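PDB 4B96: cellulose binding domain-containing protein from Clostridium clariflavum, which probably binds cellulose through this family 3b carbohydrate-binding module, a calcium-containing domain of a longer membrane protein from a biomass-sensing system. Local coordinates for residues W23-E28 with V88-G93; D49-N54 with V73-Q78. All blocks are in the same frame, centred on the assembly; numbering follows the deposited sequence. Where two conformers were deposited one is given.

Contact 1: W23-E28 with V88-G93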
ATOM      1  N   TRP A  23      10.541   6.929 -14.483  1.00 21.02           N
ATOM      2  CA  TRP A  23       9.490   6.224 -13.748  1.00 17.61           C
ATOM      3  C   TRP A  23       9.651   4.693 -13.786  1.00 16.94           C
ATOM      4  O   TRP A  23       8.729   3.961 -13.390  1.00 18.68           O
ATOM      5  CB  TRP A  23       8.141   6.658 -14.283  1.00 18.77           C
ATOM      6  CG  TRP A  23       8.072   6.723 -15.839  1.00 17.05           C
ATOM      7  CD1 TRP A  23       8.220   7.853 -16.654  1.00 16.43           C
ATOM      8  CD2 TRP A  23       7.856   5.615 -16.716  1.00 18.50           C
ATOM      9  NE1 TRP A  23       8.059   7.481 -17.984  1.00 19.10           N
ATOM     10  CE2 TRP A  23       7.865   6.114 -18.043  1.00 19.50           C
ATOM     11  CE3 TRP A  23       7.653   4.236 -16.504  1.00 17.11           C
ATOM     12  CZ2 TRP A  23       7.677   5.276 -19.152  1.00 19.82           C
ATOM     13  CZ3 TRP A  23       7.460   3.402 -17.594  1.00 18.33           C
ATOM     14  CH2 TRP A  23       7.475   3.933 -18.922  1.00 20.86           C
ATOM     15  N   ASP A  24      10.793   4.202 -14.277  1.00 15.72           N
ATOM     16  CA  ASP A  24      10.967   2.748 -14.553  1.00 15.90           C
ATOM     17  C   ASP A  24      10.419   1.825 -13.463  1.00 19.83           C
ATOM     18  O   ASP A  24      10.781   1.962 -12.247  1.00 18.38           O
ATOM     19  CB  ASP A  24      12.435   2.374 -14.596  1.00 17.49           C
ATOM     20  CG  ASP A  24      13.197   3.114 -15.703  1.00 26.04           C
ATOM     21  OD1 ASP A  24      12.654   4.114 -16.262  1.00 26.15           O
ATOM     22  OD2 ASP A  24      14.331   2.678 -15.973  1.00 26.39           O
ATOM     23  N   PHE A  25       9.657   0.834 -13.883  1.00 18.65           N
ATOM     24  CA  PHE A  25       9.111  -0.115 -12.925  1.00 17.00           C
ATOM     25  C   PHE A  25       9.088  -1.527 -13.469  1.00 20.13           C
ATOM     26  O   PHE A  25       9.198  -1.752 -14.699  1.00 19.64           O
ATOM     27  CB  PHE A  25       7.717   0.302 -12.460  1.00 12.04           C
ATOM     28  CG  PHE A  25       6.693   0.407 -13.569  1.00 16.33           C
ATOM     29  CD1 PHE A  25       5.940  -0.716 -13.946  1.00 16.83           C
ATOM     30  CD2 PHE A  25       6.405   1.662 -14.162  1.00 15.81           C
ATOM     31  CE1 PHE A  25       4.965  -0.630 -14.947  1.00 18.34           C
ATOM     32  CE2 PHE A  25       5.406   1.771 -15.150  1.00 18.28           C
ATOM     33  CZ  PHE A  25       4.716   0.605 -15.575  1.00 17.26           C
ATOM     34  N   VAL A  26       8.975  -2.461 -12.527  1.00 19.23           N
ATOM     35  CA  VAL A  26       8.757  -3.859 -12.849  1.00 18.19           C
ATOM     36  C   VAL A  26       7.497  -4.292 -12.106  1.00 18.84           C
ATOM     37  O   VAL A  26       7.373  -4.104 -10.903  1.00 21.55           O
ATOM     38  CB  VAL A  26       9.928  -4.737 -12.349  1.00 18.32           C
ATOM     39  CG1 VAL A  26       9.677  -6.234 -12.705  1.00 24.44           C
ATOM     40  CG2 VAL A  26      11.247  -4.240 -12.955  1.00 22.04           C
ATOM     41  N   ILE A  27       6.521  -4.807 -12.828  0.53 19.47           N
ATOM     42  CA  ILE A  27       5.374  -5.392 -12.149  0.53 18.52           C
ATOM     43  C   ILE A  27       5.642  -6.858 -12.130  0.53 19.38           C
ATOM     44  O   ILE A  27       5.827  -7.460 -13.191  0.53 20.14           O
ATOM     45  CB  ILE A  27       4.088  -5.239 -12.931  0.53 19.24           C
ATOM     46  CG1 ILE A  27       3.733  -3.776 -13.153  0.53 20.77           C
ATOM     47  CG2 ILE A  27       2.920  -6.003 -12.228  0.53 18.06           C
ATOM     48  CD1 ILE A  27       2.558  -3.643 -14.045  0.53 22.14           C
ATOM     49  N   GLU A  28       5.640  -7.433 -10.940  0.53 19.32           N
ATOM     50  CA  GLU A  28       5.836  -8.851 -10.757  0.53 21.92           C
ATOM     51  C   GLU A  28       4.457  -9.517 -10.613  0.53 23.41           C
ATOM     52  O   GLU A  28       3.561  -8.988  -9.929  0.53 20.87           O
ATOM     53  CB  GLU A  28       6.684  -9.102  -9.501  0.53 22.62           C
ATOM     54  CG  GLU A  28       8.083  -8.490  -9.532  0.53 24.76           C
ATOM     55  CD  GLU A  28       8.985  -8.978  -8.377  0.53 30.62           C
ATOM     56  OE1 GLU A  28       8.466  -9.191  -7.270  0.53 29.67           O
ATOM     57  OE2 GLU A  28      10.211  -9.156  -8.569  0.53 36.23           O
ATOM     58  N   VAL A  88       0.603   5.449 -16.479  1.00 17.23           N
ATOM     59  CA  VAL A  88       1.043   4.538 -17.543  1.00 16.45           C
ATOM     60  C   VAL A  88      -0.022   3.438 -17.737  1.00 20.91           C
ATOM     61  O   VAL A  88      -0.447   2.820 -16.765  1.00 19.13           O
ATOM     62  CB  VAL A  88       2.389   3.885 -17.186  1.00 17.79           C
ATOM     63  CG1 VAL A  88       2.830   2.886 -18.296  1.00 19.00           C
ATOM     64  CG2 VAL A  88       3.498   5.007 -17.022  1.00 15.52           C
ATOM     65  N   THR A  89      -0.432   3.215 -18.987  1.00 22.95           N
ATOM     66  CA  THR A  89      -1.402   2.196 -19.310  1.00 20.59           C
ATOM     67  C   THR A  89      -0.838   1.408 -20.501  1.00 23.78           C
ATOM     68  O   THR A  89       0.203   1.785 -21.055  1.00 21.49           O
ATOM     69  CB  THR A  89      -2.761   2.817 -19.710  1.00 21.84           C
ATOM     70  OG1 THR A  89      -2.547   3.805 -20.730  1.00 22.40           O
ATOM     71  CG2 THR A  89      -3.467   3.483 -18.483  1.00 21.83           C
ATOM     72  N   PHE A  90      -1.505   0.302 -20.848  1.00 20.37           N
ATOM     73  CA  PHE A  90      -1.011  -0.657 -21.844  1.00 22.40           C
ATOM     74  C   PHE A  90      -2.096  -0.987 -22.790  1.00 25.72           C
ATOM     75  O   PHE A  90      -3.192  -1.327 -22.343  1.00 23.73           O
ATOM     76  CB  PHE A  90      -0.595  -1.947 -21.132  1.00 21.17           C
ATOM     77  CG  PHE A  90       0.449  -1.696 -20.118  1.00 23.61           C
ATOM     78  CD1 PHE A  90       0.087  -1.324 -18.801  1.00 20.76           C
ATOM     79  CD2 PHE A  90       1.789  -1.739 -20.480  1.00 24.06           C
ATOM     80  CE1 PHE A  90       1.065  -1.032 -17.822  1.00 25.76           C
ATOM     81  CE2 PHE A  90       2.789  -1.442 -19.510  1.00 22.70           C
ATOM     82  CZ  PHE A  90       2.414  -1.120 -18.165  1.00 24.10           C
ATOM     83  N   GLU A  91      -1.789  -0.985 -24.086  1.00 28.28           N
ATOM     84  CA  GLU A  91      -2.759  -1.397 -25.095  1.00 31.47           C
ATOM     85  C   GLU A  91      -2.726  -2.884 -25.256  1.00 33.46           C
ATOM     86  O   GLU A  91      -3.644  -3.466 -25.815  1.00 33.42           O
ATOM     87  CB  GLU A  91      -2.412  -0.783 -26.458  1.00 35.90           C
ATOM     88  CG  GLU A  91      -2.378   0.729 -26.461  1.00 50.43           C
ATOM     89  CD  GLU A  91      -3.740   1.358 -26.665  1.00 66.51           C
ATOM     90  OE1 GLU A  91      -4.753   0.690 -26.341  1.00 74.31           O
ATOM     91  OE2 GLU A  91      -3.800   2.517 -27.162  1.00 70.16           O
ATOM     92  N   LYS A  92      -1.636  -3.502 -24.823  1.00 31.50           N
ATOM     93  CA  LYS A  92      -1.437  -4.937 -25.013  1.00 34.87           C
ATOM     94  C   LYS A  92      -0.400  -5.435 -24.020  1.00 28.65           C
ATOM     95  O   LYS A  92       0.504  -4.681 -23.622  1.00 28.49           O
ATOM     96  CB  LYS A  92      -0.927  -5.227 -26.446  1.00 42.67           C
ATOM     97  CG  LYS A  92      -0.972  -6.690 -26.771  1.00 57.31           C
ATOM     98  CD  LYS A  92       0.214  -7.156 -27.642  1.00 66.90           C
ATOM     99  CE  LYS A  92       1.518  -7.154 -26.826  1.00 66.97           C
ATOM    100  NZ  LYS A  92       2.494  -8.100 -27.394  1.00 64.57           N
ATOM    101  N   GLY A  93      -0.489  -6.706 -23.622  1.00 32.25           N
ATOM    102  CA  GLY A  93       0.488  -7.233 -22.672  1.00 33.53           C
ATOM    103  C   GLY A  93      -0.164  -8.161 -21.678  1.00 35.41           C
ATOM    104  O   GLY A  93      -1.256  -7.876 -21.159  1.00 33.72           O
TER
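In the core between the two sheets of this beta-sandwich, W23, at the break in strand 20-29, and F25, in its regular part, meet V88 and F90 of strand 83-90, which belongs to the other sheet. V88 wedges between two aromatic rings. Its CG2 sits over one face of the W23 indole, 4.2 Å from the centroid of the six-membered ring and only 10° off the ring normal, a CH-pi contact; the nearest indole atom, W23 CE3, is 4.3 Å from V88 CG2. The same methyl, V88 CG2, is also 4.2 Å from F25 CE2, and V88 CG1 lies at the rim of that phenyl, 4.0 Å from F25 CZ. With CG1 anti to the backbone N (chi1 178°) and CG2 beside it, CG2 is turned to the indole and CG1 to the phenyl rim.

Two antiparallel sheets packed face to face form the beta-sandwich, of jelly-roll topology in family 3 carbohydrate-binding modules, and between these two segments the contacts are all apolar. F25 and F90 come from opposite directions and touch at their far ends, F25 CZ to F90 CZ at 3.9 Å, each carbon near the plane of the other ring, so the phenyls meet rim to rim without stacking. The W23 ring also meets F55 at nearly parallel planes, and the F90 ring meets Y60.

Contact 2: D49-N54 with V73-Q78; sequences DYKNIN and VYNIRQ
I53 and V73 make the tightly packed part of a contact between two edge strands of the beta-sandwich, 53-60 in one sheet and 69-75 in the other. Their side chains cross at about a right angle: I53 CG2 touches V73 CG2 at 3.9 Å, and the same valine methyl, V73 CG2, lies 4.0 Å from I53 CB. On the isoleucine CG2 is the branch anti to the backbone N, whereas CG1 turns to the other side, beside that N, and the touching is left to the short branch and the CB behind it. I107 and R109 of the adjacent strand 100-109 adjoin I53; V73 meets K84 of the adjacent strand 83-90 and F46 of strand 40-47, one strand further in.

Toward solvent the two segments are joined much more loosely. K51 starts out away from the other segment, but bends at chi2 (67°) and chi3 (55°) bring its ammonium group back across to N75. K51 NZ and N75 OD1 remain 3.8 Å apart, and a water bridges them: it accepts from K51 NZ at 2.9 Å and donates to N75 OD1 at 3.1 Å. The amide nitrogen of N75 is held separately, N75 ND2 bonding to the carbonyl O of S81, which helps fix which way OD1 faces.

With a small aliphatic contact on one side and a water bridge on the solvent side, the polar link between K51 and N75 is carried by the water and not by a direct hydrogen bond.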
ATOM      1  N   ASP A  49       4.930  22.335 -12.208  1.00 19.47           N
ATOM      2  CA  ASP A  49       3.949  23.291 -12.748  1.00 18.72           C
ATOM      3  C   ASP A  49       4.135  23.578 -14.250  1.00 24.26           C
ATOM      4  O   ASP A  49       3.555  24.535 -14.780  1.00 28.62           O
ATOM      5  CB  ASP A  49       4.004  24.560 -11.914  1.00 21.07           C
ATOM      6  CG  ASP A  49       2.663  24.842 -11.189  1.00 36.92           C
ATOM      7  OD1 ASP A  49       1.589  24.273 -11.574  1.00 37.19           O
ATOM      8  OD2 ASP A  49       2.679  25.685 -10.272  1.00 34.83           O
ATOM      9  N   TYR A  50       4.938  22.748 -14.940  1.00 21.82           N
ATOM     10  CA  TYR A  50       5.095  22.901 -16.378  1.00 24.54           C
ATOM     11  C   TYR A  50       3.976  22.079 -17.094  1.00 27.18           C
ATOM     12  O   TYR A  50       3.903  20.874 -16.935  1.00 26.28           O
ATOM     13  CB  TYR A  50       6.493  22.413 -16.854  1.00 21.95           C
ATOM     14  CG  TYR A  50       6.747  22.863 -18.277  1.00 23.31           C
ATOM     15  CD1 TYR A  50       7.059  24.193 -18.549  1.00 22.06           C
ATOM     16  CD2 TYR A  50       6.646  21.977 -19.336  1.00 23.07           C
ATOM     17  CE1 TYR A  50       7.251  24.646 -19.821  1.00 25.09           C
ATOM     18  CE2 TYR A  50       6.867  22.400 -20.636  1.00 23.56           C
ATOM     19  CZ  TYR A  50       7.156  23.738 -20.875  1.00 25.92           C
ATOM     20  OH  TYR A  50       7.353  24.183 -22.134  1.00 25.01           O
ATOM     21  N   LYS A  51       3.152  22.719 -17.913  1.00 24.50           N
ATOM     22  CA  LYS A  51       1.977  22.062 -18.486  1.00 26.50           C
ATOM     23  C   LYS A  51       2.294  20.941 -19.528  1.00 36.07           C
ATOM     24  O   LYS A  51       1.695  19.850 -19.478  1.00 41.78           O
ATOM     25  CB  LYS A  51       0.997  23.083 -19.045  1.00 34.56           C
ATOM     26  CG  LYS A  51      -0.199  22.508 -19.830  1.00 50.61           C
ATOM     27  CD  LYS A  51      -1.185  21.704 -18.953  1.00 61.45           C
ATOM     28  CE  LYS A  51      -1.733  22.489 -17.735  1.00 68.40           C
ATOM     29  NZ  LYS A  51      -2.054  21.537 -16.578  1.00 70.90           N
ATOM     30  N   ASN A  52       3.297  21.153 -20.374  1.00 27.75           N
ATOM     31  CA  ASN A  52       3.573  20.255 -21.524  1.00 22.87           C
ATOM     32  C   ASN A  52       4.686  19.231 -21.218  1.00 21.72           C
ATOM     33  O   ASN A  52       5.876  19.496 -21.419  1.00 22.11           O
ATOM     34  CB  ASN A  52       3.968  21.107 -22.707  1.00 25.74           C
ATOM     35  CG  ASN A  52       3.999  20.309 -24.017  1.00 31.10           C
ATOM     36  OD1 ASN A  52       3.730  19.090 -24.024  1.00 30.91           O
ATOM     37  ND2 ASN A  52       4.322  20.992 -25.119  1.00 32.24           N
ATOM     38  N   ILE A  53       4.292  18.078 -20.703  1.00 20.84           N
ATOM     39  CA  ILE A  53       5.229  17.023 -20.349  1.00 22.36           C
ATOM     40  C   ILE A  53       5.256  15.946 -21.470  1.00 24.74           C
ATOM     41  O   ILE A  53       4.224  15.532 -21.982  1.00 23.88           O
ATOM     42  CB  ILE A  53       4.760  16.370 -19.067  1.00 21.71           C
ATOM     43  CG1 ILE A  53       4.720  17.400 -17.932  1.00 22.80           C
ATOM     44  CG2 ILE A  53       5.684  15.167 -18.678  1.00 19.75           C
ATOM     45  CD1 ILE A  53       6.079  18.030 -17.637  1.00 24.15           C
ATOM     46  N   ASN A  54       6.439  15.529 -21.892  1.00 20.59           N
ATOM     47  CA  ASN A  54       6.572  14.522 -22.919  1.00 20.24           C
ATOM     48  C   ASN A  54       6.901  13.159 -22.265  1.00 23.43           C
ATOM     49  O   ASN A  54       7.510  13.102 -21.199  1.00 24.26           O
ATOM     50  CB  ASN A  54       7.639  14.951 -23.922  1.00 20.22           C
ATOM     51  CG  ASN A  54       7.203  16.176 -24.724  1.00 28.20           C
ATOM     52  OD1 ASN A  54       6.007  16.384 -24.938  1.00 34.07           O
ATOM     53  ND2 ASN A  54       8.147  16.994 -25.129  1.00 25.43           N
ATOM     54  N   VAL A  73      -0.300  12.745 -18.282  1.00 21.60           N
ATOM     55  CA  VAL A  73      -0.204  13.373 -16.950  1.00 19.06           C
ATOM     56  C   VAL A  73      -1.579  13.932 -16.561  1.00 23.82           C
ATOM     57  O   VAL A  73      -2.267  14.558 -17.404  1.00 22.06           O
ATOM     58  CB  VAL A  73       0.866  14.493 -16.988  1.00 22.10           C
ATOM     59  CG1 VAL A  73       0.852  15.349 -15.695  1.00 23.00           C
ATOM     60  CG2 VAL A  73       2.263  13.851 -17.227  1.00 19.93           C
ATOM     61  N   TYR A  74      -1.962  13.723 -15.301  1.00 21.37           N
ATOM     62  CA  TYR A  74      -3.240  14.232 -14.771  1.00 24.69           C
ATOM     63  C   TYR A  74      -2.992  15.083 -13.544  1.00 24.12           C
ATOM     64  O   TYR A  74      -2.057  14.821 -12.765  1.00 20.50           O
ATOM     65  CB  TYR A  74      -4.146  13.038 -14.346  1.00 20.47           C
ATOM     66  CG  TYR A  74      -4.551  12.151 -15.472  1.00 27.11           C
ATOM     67  CD1 TYR A  74      -3.724  11.085 -15.874  1.00 24.18           C
ATOM     68  CD2 TYR A  74      -5.759  12.367 -16.156  1.00 25.75           C
ATOM     69  CE1 TYR A  74      -4.119  10.259 -16.896  1.00 23.04           C
ATOM     70  CE2 TYR A  74      -6.136  11.555 -17.213  1.00 32.25           C
ATOM     71  CZ  TYR A  74      -5.292  10.491 -17.556  1.00 29.37           C
ATOM     72  OH  TYR A  74      -5.627   9.651 -18.570  1.00 29.41           O
ATOM     73  N   ASN A  75      -3.859  16.073 -13.318  1.00 24.52           N
ATOM     74  CA  ASN A  75      -3.904  16.754 -12.027  1.00 24.28           C
ATOM     75  C   ASN A  75      -4.676  15.988 -10.972  1.00 29.46           C
ATOM     76  O   ASN A  75      -5.711  15.371 -11.260  1.00 28.99           O
ATOM     77  CB  ASN A  75      -4.559  18.132 -12.203  1.00 31.74           C
ATOM     78  CG  ASN A  75      -3.540  19.171 -12.566  1.00 40.26           C
ATOM     79  OD1 ASN A  75      -3.218  19.337 -13.724  1.00 41.51           O
ATOM     80  ND2 ASN A  75      -2.948  19.807 -11.556  1.00 48.04           N
ATOM     81  N   ILE A  76      -4.207  16.038  -9.741  1.00 29.81           N
ATOM     82  CA  ILE A  76      -4.905  15.337  -8.675  1.00 31.61           C
ATOM     83  C   ILE A  76      -6.224  16.030  -8.320  1.00 37.04           C
ATOM     84  O   ILE A  76      -7.272  15.378  -8.173  1.00 43.57           O
ATOM     85  CB  ILE A  76      -3.986  15.122  -7.442  1.00 24.96           C
ATOM     86  CG1 ILE A  76      -2.909  14.120  -7.846  1.00 27.13           C
ATOM     87  CG2 ILE A  76      -4.844  14.669  -6.161  1.00 26.45           C
ATOM     88  CD1 ILE A  76      -1.832  13.957  -6.791  1.00 28.85           C
ATOM     89  N   ARG A  77      -6.207  17.345  -8.193  1.00 35.74           N
ATOM     90  CA  ARG A  77      -7.512  18.068  -8.221  1.00 49.98           C
ATOM     91  C   ARG A  77      -7.391  19.364  -9.064  1.00 89.12           C
ATOM     92  O   ARG A  77      -6.281  19.776  -9.413  1.00 84.63           O
ATOM     93  CB  ARG A  77      -8.059  18.375  -6.801  1.00 72.91           C
ATOM     94  CG  ARG A  77      -7.742  17.336  -5.736  1.00 75.97           C
ATOM     95  CD  ARG A  77      -8.811  16.266  -5.605  1.00 85.59           C
ATOM     96  NE  ARG A  77      -8.376  15.200  -4.687  1.00 92.18           N
ATOM     97  CZ  ARG A  77      -8.598  13.893  -4.867  1.00 94.27           C
ATOM     98  NH1 ARG A  77      -9.266  13.473  -5.939  1.00 96.00           N
ATOM     99  NH2 ARG A  77      -8.146  13.003  -3.981  1.00 92.41           N
ATOM    100  N   GLN A  78      -8.513  19.996  -9.414  1.00 95.44           N
ATOM    101  CA  GLN A  78      -8.440  21.381  -9.896  1.00101.66           C
ATOM    102  C   GLN A  78      -8.041  22.214  -8.680  1.00102.48           C
ATOM    103  O   GLN A  78      -8.896  22.611  -7.886  1.00103.39           O
ATOM    104  CB  GLN A  78      -9.773  21.874 -10.439  1.00108.26           C
ATOM    105  CG  GLN A  78     -10.381  21.043 -11.547  1.00111.70           C
ATOM    106  CD  GLN A  78     -11.825  21.446 -11.808  1.00117.92           C
ATOM    107  OE1 GLN A  78     -12.314  22.449 -11.267  1.00120.67           O
ATOM    108  NE2 GLN A  78     -12.519  20.664 -12.631  1.00119.21           N
TER
HETATM  109  O   HOH W   1      -1.958  18.645 -16.501  1.00 55.22           O

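Both contacts join one sheet of the sandwich to the other, and their strands 83-90 and 69-75 are neighbours in the same sheet. Contact 1 lies in the interior, its centre about 7 Å from that of the chain, with all its touching residues buried; contact 2 lies at the surface, between strands at the margins of the two sheets. Their centres are about 20 Å apart. Chemistry follows place: contact 1 is made of aromatic rings and valine methyls, while at the edge a small aliphatic pair gives way to a hydrated lysine and asparagine. Contact 2 is somewhat nearer the calcium ion, about 10 Å from the I53 side chain against about 13 Å from that of W23.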